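Side-chain contacts in transcription factor SPN1 (Saccharomyces cerevisiae, PDB 3NFQ), which takes part in regulating transcription by RNA polymerase II, interacts with SPT6 and may act both during and after recruitment of TBP: residues Y13-I18 and L73-L78; I83-L88 and K100-A105; F127-K132 and R140-L145. All coordinates share one frame; numbering follows the deposited sequence.

Contact 1. Residues Y13-I18 and L73-L78; sequences YLDEKI and LDNNLL
Ile18 and Asn75 meet where the first turns of the long helix 10-42 pass the short break between helices 69-74 and 77-85. The contact thus joins the long N-terminal helix to that break within the all-helical central domain of SPN1. It has a close-packed apolar half and a looser polar half. In the apolar half the gamma-methyl CG2 of Ile18 does most of the touching. It lies 3.7 Å from CB of Asn75 and 4.0 Å from CB of Leu77. With CG2 anti to the backbone N of Ile18, this methyl points across into the corner between the two residues. Leu77 crosses Ile18 at about a right angle. Its CD1 methyl reaches back to the backbone of the long helix, 3.9 Å from O of Ile18. Ile18 and Leu77 are both buried.

The other half is only partly covered. The carboxylate of Asp15 faces the amide of Asn75, and the two planes stand 73° apart. The two side chains cross at about a right angle. The Asn75 amide is probably turned over in the model, so its oxygen and nitrogen cannot be told apart reliably. Asp74 adds a second probable negative charge on this more open side, not in contact: its OD2 lies 6.2 Å from OD1 of Asp15.

Asn75 is the first residue to leave the helical conformation after helix 69-74. Its carbonyl O accepts a hydrogen bond from NZ of Lys22, a second tie to the long helix. Around the buried half, Thr71 of helix 69-74 touches Ile18, and helix 51-63 adds Val62 against Ile18 and Leu63 against Leu77.

Contact 2. Residues I83-L88 and K100-A105; sequences IWLEPL and KSLFAA
Leu102 of helix 96-107 points into the angle between Trp84 and Leu85 at the end of helix 77-85. This is helix-to-helix packing in the core of the all-helical central domain of SPN1, within the part related to the TFIIS N-terminal domain. All four touching side chains are buried, and the contact across the two segments is apolar.

One methyl of Leu102 carries most of it. CD1 lies 3.7 Å from CB of Trp84 and 3.8 Å from CG of Leu85, so it meets two consecutive residues at once. Leu85 and Leu102 run past each other in opposite directions. Each has CG anti to its own carbonyl carbon (chi1 -76° and -65°), and each is extended beyond it. Trp84 instead crosses Leu102 at about a right angle. The same methyl reaches the six-membered part of the indole, with CE3 at 4.1 Å. The indole is also held by its nitrogen: NE1 donates to the backbone O of Met25 in helix 10-42, which satisfies a buried polar atom and limits rotation of the ring.

Phe103, the next residue of the same helix as Leu102, meets another side of Leu85. The two side chains are inclined to each other. The Phe103 ring also meets Tyr128 edge-to-face, and helix 136-149 packs on the Phe103 side chain through Leu141, Ala142 and Leu145. Leu85 is further covered by Leu121 and Val124 of helix 121-130. Both methyls of Leu85 approach the ring of Phe103: CD1 stands 4.3 Å above its plane, offset toward the rim, and CD2 is 4.2 Å from CE1.

Contact 3. Residues F127-K132 and R140-L145; sequences FYTKSK and RLAEKL
This is a close, mainly apolar helix-to-helix contact between Thr129 and Tyr128 of helix 121-130 and Ala142 and Glu143 of helix 136-149. It lies toward the end of the domain's TFIIS-like helical bundle. The backbones come near, with CA of Thr129 5.6 Å from CA of Glu143.

Small groups make this possible. The CG2 methyl of Thr129 rests on the backbone of the other helix, 3.5 Å from N of Glu143. It also meets CB of Ala142 at 3.8 Å. With CG2 anti to the carbonyl carbon, the methyl is turned to the neighbouring helix, and the hydroxyl OG1 is left to bond to O of Ile126 in its own helix. Tyr128 touches Ala142 through its CB, while its ring leads away toward the core. There its OH bonds to O of Leu85.

The exposed side of the contact is polar. Arg140 starts away from the other helix, but its chain bends at chi2 and chi3 and brings the guanidinium back. NH1 forms a salt bridge to OE2 of Glu143, 2.6 Å away. This pairing would help to fix the guanidinium. Its edge is turned toward O of Thr129, and a water connects them: it donates to Thr129 O at 3.2 Å and accepts a weak bond from Arg140 NH2.

Overall arrangement
From the N terminus, contact 1 comes first. It brings the start of helix 10-42 against the turn before helix 77-85 and closes a long, mostly helical loop of 54 residues. Contact 2 opens farther along helix 77-85 and closes a loop of 11 residues onto helix 96-107. Contact 3 then joins helices 121-130 and 136-149 across 7 residues. The three follow in series; none nests or crosses. Contacts 1 and 3 lie on opposite sides of the chain's centre, their centres about 26 Å apart, and contact 2 is near the middle. Contacts 2 and 3 touch directly, including Pro87 against Phe127, whereas contacts 1 and 2 are connected through helix 77-85.

Contact 1. Residues Y13-I18 and L73-L78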
loop_
_atom_site.group_PDB
_atom_site.type_symbol
_atom_site.label_atom_id
_atom_site.label_comp_id
_atom_site.label_asym_id
_atom_site.label_seq_id
_atom_site.Cartn_x
_atom_site.Cartn_y
_atom_site.Cartn_z
ATOM N N TYR A 13 -4.868 -12.962 -18.334
ATOM C CA TYR A 13 -3.676 -12.175 -18.562
ATOM C C TYR A 13 -3.581 -10.957 -17.623
ATOM O O TYR A 13 -2.488 -10.595 -17.165
ATOM C CB TYR A 13 -3.639 -11.698 -20.003
ATOM C CG TYR A 13 -2.609 -10.619 -20.274
ATOM C CD1 TYR A 13 -1.321 -10.933 -20.703
ATOM C CD2 TYR A 13 -2.942 -9.268 -20.128
ATOM C CE1 TYR A 13 -0.400 -9.927 -20.958
ATOM C CE2 TYR A 13 -2.028 -8.269 -20.374
ATOM C CZ TYR A 13 -0.772 -8.601 -20.791
ATOM O OH TYR A 13 0.107 -7.565 -21.036
ATOM N N LEU A 14 -4.722 -10.315 -17.374
ATOM C CA LEU A 14 -4.782 -9.187 -16.448
ATOM C C LEU A 14 -4.498 -9.678 -15.027
ATOM O O LEU A 14 -3.672 -9.093 -14.322
ATOM C CB LEU A 14 -6.157 -8.524 -16.493
ATOM C CG LEU A 14 -6.616 -7.839 -17.779
ATOM C CD1 LEU A 14 -8.016 -7.279 -17.521
ATOM C CD2 LEU A 14 -5.671 -6.753 -18.198
ATOM N N ASP A 15 -5.168 -10.752 -14.627
ATOM C CA ASP A 15 -4.915 -11.383 -13.328
ATOM C C ASP A 15 -3.435 -11.665 -13.070
ATOM O O ASP A 15 -2.883 -11.247 -12.058
ATOM C CB ASP A 15 -5.701 -12.676 -13.187
ATOM C CG ASP A 15 -7.146 -12.439 -12.934
ATOM O OD1 ASP A 15 -7.607 -11.273 -13.000
ATOM O OD2 ASP A 15 -7.843 -13.438 -12.651
ATOM N N GLU A 16 -2.792 -12.349 -14.005
ATOM C CA GLU A 16 -1.396 -12.692 -13.877
ATOM C C GLU A 16 -0.511 -11.452 -13.825
ATOM O O GLU A 16 0.525 -11.440 -13.158
ATOM C CB GLU A 16 -0.978 -13.649 -15.020
ATOM C CG GLU A 16 0.443 -13.391 -15.570
ATOM C CD GLU A 16 0.787 -14.187 -16.853
ATOM O OE1 GLU A 16 -0.144 -14.646 -17.596
ATOM O OE2 GLU A 16 2.016 -14.331 -17.135
ATOM N N LYS A 17 -0.899 -10.418 -14.544
ATOM C CA LYS A 17 -0.139 -9.181 -14.541
ATOM C C LYS A 17 -0.241 -8.485 -13.158
ATOM O O LYS A 17 0.765 -8.001 -12.641
ATOM C CB LYS A 17 -0.605 -8.285 -15.688
ATOM C CG LYS A 17 0.055 -6.913 -15.756
ATOM C CD LYS A 17 -0.446 -5.966 -14.643
ATOM C CE LYS A 17 0.355 -4.631 -14.505
ATOM N NZ LYS A 17 1.820 -4.721 -14.227
ATOM N N ILE A 18 -1.430 -8.496 -12.552
ATOM C CA ILE A 18 -1.625 -7.924 -11.196
ATOM C C ILE A 18 -0.971 -8.820 -10.147
ATOM O O ILE A 18 -0.431 -8.338 -9.165
ATOM C CB ILE A 18 -3.113 -7.670 -10.852
ATOM C CG1 ILE A 18 -3.575 -6.269 -11.262
ATOM C CG2 ILE A 18 -3.348 -7.703 -9.352
ATOM C CD1 ILE A 18 -3.089 -5.750 -12.616
ATOM N N LEU A 73 -8.742 -5.223 -7.398
ATOM C CA LEU A 73 -9.558 -5.589 -6.222
ATOM C C LEU A 73 -9.787 -7.092 -6.121
ATOM O O LEU A 73 -9.755 -7.675 -5.024
ATOM C CB LEU A 73 -10.904 -4.828 -6.232
ATOM C CG LEU A 73 -10.762 -3.323 -5.990
ATOM C CD1 LEU A 73 -12.087 -2.604 -6.195
ATOM C CD2 LEU A 73 -10.232 -2.975 -4.602
ATOM N N ASP A 74 -10.044 -7.737 -7.248
ATOM C CA ASP A 74 -10.300 -9.189 -7.232
ATOM C C ASP A 74 -9.085 -10.026 -6.859
ATOM O O ASP A 74 -9.252 -11.085 -6.269
ATOM C CB ASP A 74 -10.856 -9.657 -8.568
ATOM C CG ASP A 74 -12.270 -9.168 -8.817
ATOM O OD1 ASP A 74 -12.985 -8.775 -7.859
ATOM O OD2 ASP A 74 -12.658 -9.157 -10.001
ATOM N N ASN A 75 -7.871 -9.573 -7.181
ATOM C CA ASN A 75 -6.642 -10.319 -6.850
ATOM C C ASN A 75 -5.914 -9.920 -5.559
ATOM O O ASN A 75 -4.755 -10.287 -5.376
ATOM C CB ASN A 75 -5.694 -10.255 -8.029
ATOM C CG ASN A 75 -6.272 -10.968 -9.230
ATOM O OD1 ASN A 75 -6.849 -10.343 -10.128
ATOM N ND2 ASN A 75 -6.238 -12.284 -9.183
ATOM N N ASN A 76 -6.583 -9.144 -4.702
ATOM C CA ASN A 76 -6.064 -8.754 -3.401
ATOM C C ASN A 76 -4.718 -8.042 -3.502
ATOM O O ASN A 76 -3.853 -8.200 -2.639
ATOM C CB ASN A 76 -5.950 -10.001 -2.488
ATOM C CG ASN A 76 -5.934 -9.667 -0.996
ATOM O OD1 ASN A 76 -5.554 -10.511 -0.167
ATOM N ND2 ASN A 76 -6.371 -8.470 -0.638
ATOM N N LEU A 77 -4.518 -7.245 -4.550
ATOM C CA LEU A 77 -3.352 -6.407 -4.596
ATOM C C LEU A 77 -3.282 -5.440 -3.393
ATOM O O LEU A 77 -2.207 -5.044 -2.949
ATOM C CB LEU A 77 -3.330 -5.633 -5.901
ATOM C CG LEU A 77 -2.071 -4.806 -6.208
ATOM C CD1 LEU A 77 -0.808 -5.650 -6.331
ATOM C CD2 LEU A 77 -2.261 -3.956 -7.498
ATOM N N LEU A 78 -4.424 -5.070 -2.843
ATOM C CA LEU A 78 -4.405 -4.181 -1.651
ATOM C C LEU A 78 -3.648 -4.770 -0.466
ATOM O O LEU A 78 -3.191 -4.077 0.413
ATOM C CB LEU A 78 -5.827 -3.791 -1.293
ATOM C CG LEU A 78 -6.580 -2.891 -2.257
ATOM C CD1 LEU A 78 -7.983 -2.482 -1.674
ATOM C CD2 LEU A 78 -5.704 -1.684 -2.531
#

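Contact 2. Residues I83-L88 and K100-A105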
loop_
_atom_site.group_PDB
_atom_site.type_symbol
_atom_site.label_atom_id
_atom_site.label_comp_id
_atom_site.label_asym_id
_atom_site.label_seq_id
_atom_site.Cartn_x
_atom_site.Cartn_y
_atom_site.Cartn_z
ATOM N N ILE A 83 0.939 -3.841 3.006
ATOM C CA ILE A 83 2.297 -4.158 3.543
ATOM C C ILE A 83 3.267 -2.961 3.401
ATOM O O ILE A 83 4.084 -2.683 4.288
ATOM C CB ILE A 83 2.875 -5.392 2.803
ATOM C CG1 ILE A 83 2.173 -6.637 3.341
ATOM C CG2 ILE A 83 4.390 -5.591 3.096
ATOM C CD1 ILE A 83 2.346 -7.857 2.383
ATOM N N TRP A 84 3.200 -2.255 2.267
ATOM C CA TRP A 84 3.988 -1.024 2.157
ATOM C C TRP A 84 3.649 0.043 3.200
ATOM O O TRP A 84 4.541 0.715 3.695
ATOM C CB TRP A 84 3.899 -0.433 0.738
ATOM C CG TRP A 84 4.676 -1.192 -0.254
ATOM C CD1 TRP A 84 5.037 -2.508 -0.199
ATOM C CD2 TRP A 84 5.166 -0.690 -1.486
ATOM N NE1 TRP A 84 5.701 -2.862 -1.346
ATOM C CE2 TRP A 84 5.819 -1.756 -2.140
ATOM C CE3 TRP A 84 5.141 0.565 -2.098
ATOM C CZ2 TRP A 84 6.433 -1.616 -3.346
ATOM C CZ3 TRP A 84 5.743 0.709 -3.346
ATOM C CH2 TRP A 84 6.380 -0.363 -3.958
ATOM N N LEU A 85 2.375 0.172 3.585
ATOM C CA LEU A 85 1.945 1.275 4.461
ATOM C C LEU A 85 2.113 0.916 5.926
ATOM O O LEU A 85 2.228 1.798 6.774
ATOM C CB LEU A 85 0.452 1.546 4.187
ATOM C CG LEU A 85 0.189 2.317 2.859
ATOM C CD1 LEU A 85 -1.305 2.386 2.560
ATOM C CD2 LEU A 85 0.820 3.700 2.942
ATOM N N GLU A 86 2.070 -0.371 6.230
ATOM C CA GLU A 86 1.948 -0.746 7.641
ATOM C C GLU A 86 3.157 -0.365 8.466
ATOM O O GLU A 86 4.311 -0.383 7.984
ATOM C CB GLU A 86 1.624 -2.259 7.784
ATOM C CG GLU A 86 2.776 -3.173 7.714
ATOM C CD GLU A 86 2.373 -4.658 7.519
ATOM O OE1 GLU A 86 1.214 -5.001 7.766
ATOM O OE2 GLU A 86 3.235 -5.474 7.123
ATOM N N PRO A 87 2.911 -0.014 9.739
ATOM C CA PRO A 87 3.999 0.366 10.607
ATOM C C PRO A 87 4.824 -0.831 10.971
ATOM O O PRO A 87 4.309 -1.960 11.051
ATOM C CB PRO A 87 3.303 0.923 11.873
ATOM C CG PRO A 87 1.954 0.407 11.818
ATOM C CD PRO A 87 1.590 0.161 10.373
ATOM N N LEU A 88 6.087 -0.574 11.263
ATOM C CA LEU A 88 6.951 -1.628 11.761
ATOM C C LEU A 88 6.616 -1.720 13.243
ATOM O O LEU A 88 5.918 -0.860 13.773
ATOM C CB LEU A 88 8.417 -1.234 11.621
ATOM C CG LEU A 88 8.907 -0.970 10.163
ATOM C CD1 LEU A 88 10.383 -0.685 10.252
ATOM C CD2 LEU A 88 8.704 -2.170 9.360
ATOM N N LYS A 100 2.017 9.271 0.721
ATOM C CA LYS A 100 1.203 10.178 -0.065
ATOM C C LYS A 100 0.850 9.590 -1.436
ATOM O O LYS A 100 -0.296 9.701 -1.908
ATOM C CB LYS A 100 1.957 11.488 -0.243
ATOM C CG LYS A 100 1.029 12.502 -0.816
ATOM C CD LYS A 100 1.787 13.751 -1.239
ATOM C CE LYS A 100 0.749 14.816 -1.583
ATOM N NZ LYS A 100 1.441 16.127 -1.653
ATOM N N SER A 101 1.818 8.934 -2.070
ATOM C CA SER A 101 1.535 8.322 -3.372
ATOM C C SER A 101 0.522 7.219 -3.271
ATOM O O SER A 101 -0.378 7.095 -4.112
ATOM C CB SER A 101 2.789 7.736 -4.010
ATOM O OG SER A 101 3.687 8.806 -4.276
ATOM N N LEU A 102 0.693 6.350 -2.281
ATOM C CA LEU A 102 -0.303 5.269 -2.133
ATOM C C LEU A 102 -1.690 5.742 -1.735
ATOM O O LEU A 102 -2.717 5.254 -2.264
ATOM C CB LEU A 102 0.208 4.187 -1.175
ATOM C CG LEU A 102 1.440 3.403 -1.651
ATOM C CD1 LEU A 102 1.824 2.353 -0.568
ATOM C CD2 LEU A 102 1.170 2.712 -2.938
ATOM N N PHE A 103 -1.763 6.699 -0.818
ATOM C CA PHE A 103 -3.065 7.185 -0.408
ATOM C C PHE A 103 -3.738 7.951 -1.566
ATOM O O PHE A 103 -4.925 7.869 -1.762
ATOM C CB PHE A 103 -2.953 8.040 0.879
ATOM C CG PHE A 103 -3.125 7.236 2.158
ATOM C CD1 PHE A 103 -2.042 7.011 3.006
ATOM C CD2 PHE A 103 -4.375 6.757 2.517
ATOM C CE1 PHE A 103 -2.217 6.274 4.223
ATOM C CE2 PHE A 103 -4.537 6.027 3.724
ATOM C CZ PHE A 103 -3.469 5.796 4.545
ATOM N N ALA A 104 -2.978 8.652 -2.389
ATOM C CA ALA A 104 -3.618 9.318 -3.509
ATOM C C ALA A 104 -4.177 8.311 -4.509
ATOM O O ALA A 104 -5.275 8.487 -5.071
ATOM C CB ALA A 104 -2.601 10.306 -4.219
ATOM N N ALA A 105 -3.432 7.232 -4.747
ATOM C CA ALA A 105 -3.911 6.163 -5.606
ATOM C C ALA A 105 -5.115 5.446 -5.027
ATOM O O ALA A 105 -6.021 5.120 -5.776
ATOM C CB ALA A 105 -2.754 5.164 -5.912
#

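Contact 3. Residues F127-K132 and R140-L145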
loop_
_atom_site.group_PDB
_atom_site.type_symbol
_atom_site.label_atom_id
_atom_site.label_comp_id
_atom_site.label_asym_id
_atom_site.label_seq_id
_atom_site.Cartn_x
_atom_site.Cartn_y
_atom_site.Cartn_z
ATOM N N PHE A 127 -5.018 2.916 11.734
ATOM C CA PHE A 127 -3.812 3.304 12.426
ATOM C C PHE A 127 -3.314 4.695 11.933
ATOM O O PHE A 127 -2.862 5.551 12.716
ATOM C CB PHE A 127 -2.710 2.229 12.187
ATOM C CG PHE A 127 -1.342 2.654 12.660
ATOM C CD1 PHE A 127 -0.899 2.411 13.963
ATOM C CD2 PHE A 127 -0.492 3.337 11.811
ATOM C CE1 PHE A 127 0.377 2.854 14.405
ATOM C CE2 PHE A 127 0.767 3.750 12.254
ATOM C CZ PHE A 127 1.203 3.523 13.509
ATOM N N TYR A 128 -3.443 4.939 10.638
ATOM C CA TYR A 128 -3.007 6.255 10.088
ATOM C C TYR A 128 -3.870 7.426 10.658
ATOM O O TYR A 128 -3.386 8.558 10.799
ATOM C CB TYR A 128 -3.084 6.230 8.573
ATOM C CG TYR A 128 -1.746 5.790 7.984
ATOM C CD1 TYR A 128 -1.393 4.445 7.993
ATOM C CD2 TYR A 128 -0.839 6.712 7.429
ATOM C CE1 TYR A 128 -0.146 4.001 7.454
ATOM C CE2 TYR A 128 0.410 6.271 6.870
ATOM C CZ TYR A 128 0.736 4.894 6.902
ATOM O OH TYR A 128 1.925 4.379 6.415
ATOM N N THR A 129 -5.130 7.124 11.001
ATOM C CA THR A 129 -6.032 8.170 11.566
ATOM C C THR A 129 -5.645 8.604 12.973
ATOM O O THR A 129 -5.988 9.741 13.399
ATOM C CB THR A 129 -7.506 7.766 11.561
ATOM O OG1 THR A 129 -7.746 6.765 12.579
ATOM C CG2 THR A 129 -7.945 7.261 10.203
ATOM N N LYS A 130 -4.901 7.729 13.655
ATOM C CA LYS A 130 -4.501 7.866 15.082
ATOM C C LYS A 130 -3.026 8.150 15.385
ATOM O O LYS A 130 -2.718 8.834 16.378
ATOM C CB LYS A 130 -4.838 6.567 15.829
ATOM C CG LYS A 130 -6.327 6.274 16.026
ATOM C CD LYS A 130 -6.366 4.858 16.594
ATOM C CE LYS A 130 -7.746 4.195 16.599
ATOM N NZ LYS A 130 -7.561 2.743 17.005
ATOM N N SER A 131 -2.094 7.633 14.571
ATOM C CA SER A 131 -0.679 7.716 14.905
ATOM C C SER A 131 -0.219 9.148 14.933
ATOM O O SER A 131 -0.485 9.923 13.994
ATOM C CB SER A 131 0.184 6.900 13.930
ATOM O OG SER A 131 1.523 7.404 13.857
ATOM N N LYS A 132 0.514 9.494 15.988
ATOM C CA LYS A 132 1.133 10.818 16.086
ATOM C C LYS A 132 2.193 11.078 15.043
ATOM O O LYS A 132 2.621 12.214 14.876
ATOM C CB LYS A 132 1.798 11.005 17.451
ATOM C CG LYS A 132 0.879 10.765 18.646
ATOM C CD LYS A 132 -0.384 11.617 18.585
ATOM C CE LYS A 132 -1.383 11.106 19.631
ATOM N NZ LYS A 132 -2.579 11.995 19.778
ATOM N N ARG A 140 -6.159 12.812 7.917
ATOM C CA ARG A 140 -7.537 13.198 7.589
ATOM C C ARG A 140 -8.024 12.526 6.330
ATOM O O ARG A 140 -9.176 12.179 6.197
ATOM C CB ARG A 140 -7.606 14.727 7.466
ATOM C CG ARG A 140 -7.377 15.437 8.789
ATOM C CD ARG A 140 -8.368 14.989 9.933
ATOM N NE ARG A 140 -7.495 14.736 11.041
ATOM C CZ ARG A 140 -7.186 13.543 11.566
ATOM N NH1 ARG A 140 -7.790 12.391 11.227
ATOM N NH2 ARG A 140 -6.274 13.529 12.503
ATOM N N LEU A 141 -7.143 12.370 5.355
ATOM C CA LEU A 141 -7.496 11.636 4.157
ATOM C C LEU A 141 -7.803 10.173 4.545
ATOM O O LEU A 141 -8.797 9.607 4.071
ATOM C CB LEU A 141 -6.413 11.769 3.043
ATOM C CG LEU A 141 -6.598 10.792 1.858
ATOM C CD1 LEU A 141 -7.919 10.943 1.127
ATOM C CD2 LEU A 141 -5.375 10.979 0.897
ATOM N N ALA A 142 -7.011 9.589 5.456
ATOM C CA ALA A 142 -7.251 8.198 5.900
ATOM C C ALA A 142 -8.632 8.112 6.580
ATOM O O ALA A 142 -9.369 7.188 6.367
ATOM C CB ALA A 142 -6.113 7.745 6.859
ATOM N N GLU A 143 -8.980 9.111 7.382
ATOM C CA GLU A 143 -10.270 9.149 8.062
ATOM C C GLU A 143 -11.433 9.308 7.077
ATOM O O GLU A 143 -12.465 8.674 7.246
ATOM C CB GLU A 143 -10.215 10.288 9.100
ATOM C CG GLU A 143 -11.486 10.707 9.643
ATOM C CD GLU A 143 -11.340 12.008 10.412
ATOM O OE1 GLU A 143 -12.131 12.922 10.078
ATOM O OE2 GLU A 143 -10.398 12.117 11.281
ATOM N N LYS A 144 -11.257 10.121 6.038
ATOM C CA LYS A 144 -12.259 10.231 4.965
ATOM C C LYS A 144 -12.425 8.925 4.221
ATOM O O LYS A 144 -13.543 8.508 3.907
ATOM C CB LYS A 144 -11.848 11.304 3.950
ATOM C CG LYS A 144 -12.796 11.344 2.748
ATOM C CD LYS A 144 -12.069 12.008 1.569
ATOM C CE LYS A 144 -12.510 11.467 0.205
ATOM N NZ LYS A 144 -12.084 12.595 -0.769
ATOM N N LEU A 145 -11.304 8.266 3.918
ATOM C CA LEU A 145 -11.386 7.050 3.105
ATOM C C LEU A 145 -12.025 5.918 3.897
ATOM O O LEU A 145 -12.836 5.176 3.359
ATOM C CB LEU A 145 -10.011 6.606 2.665
ATOM C CG LEU A 145 -9.474 7.532 1.560
ATOM C CD1 LEU A 145 -8.029 7.089 1.270
ATOM C CD2 LEU A 145 -10.317 7.407 0.332
HETATM O O HOH W 1 -4.285 12.432 13.785
#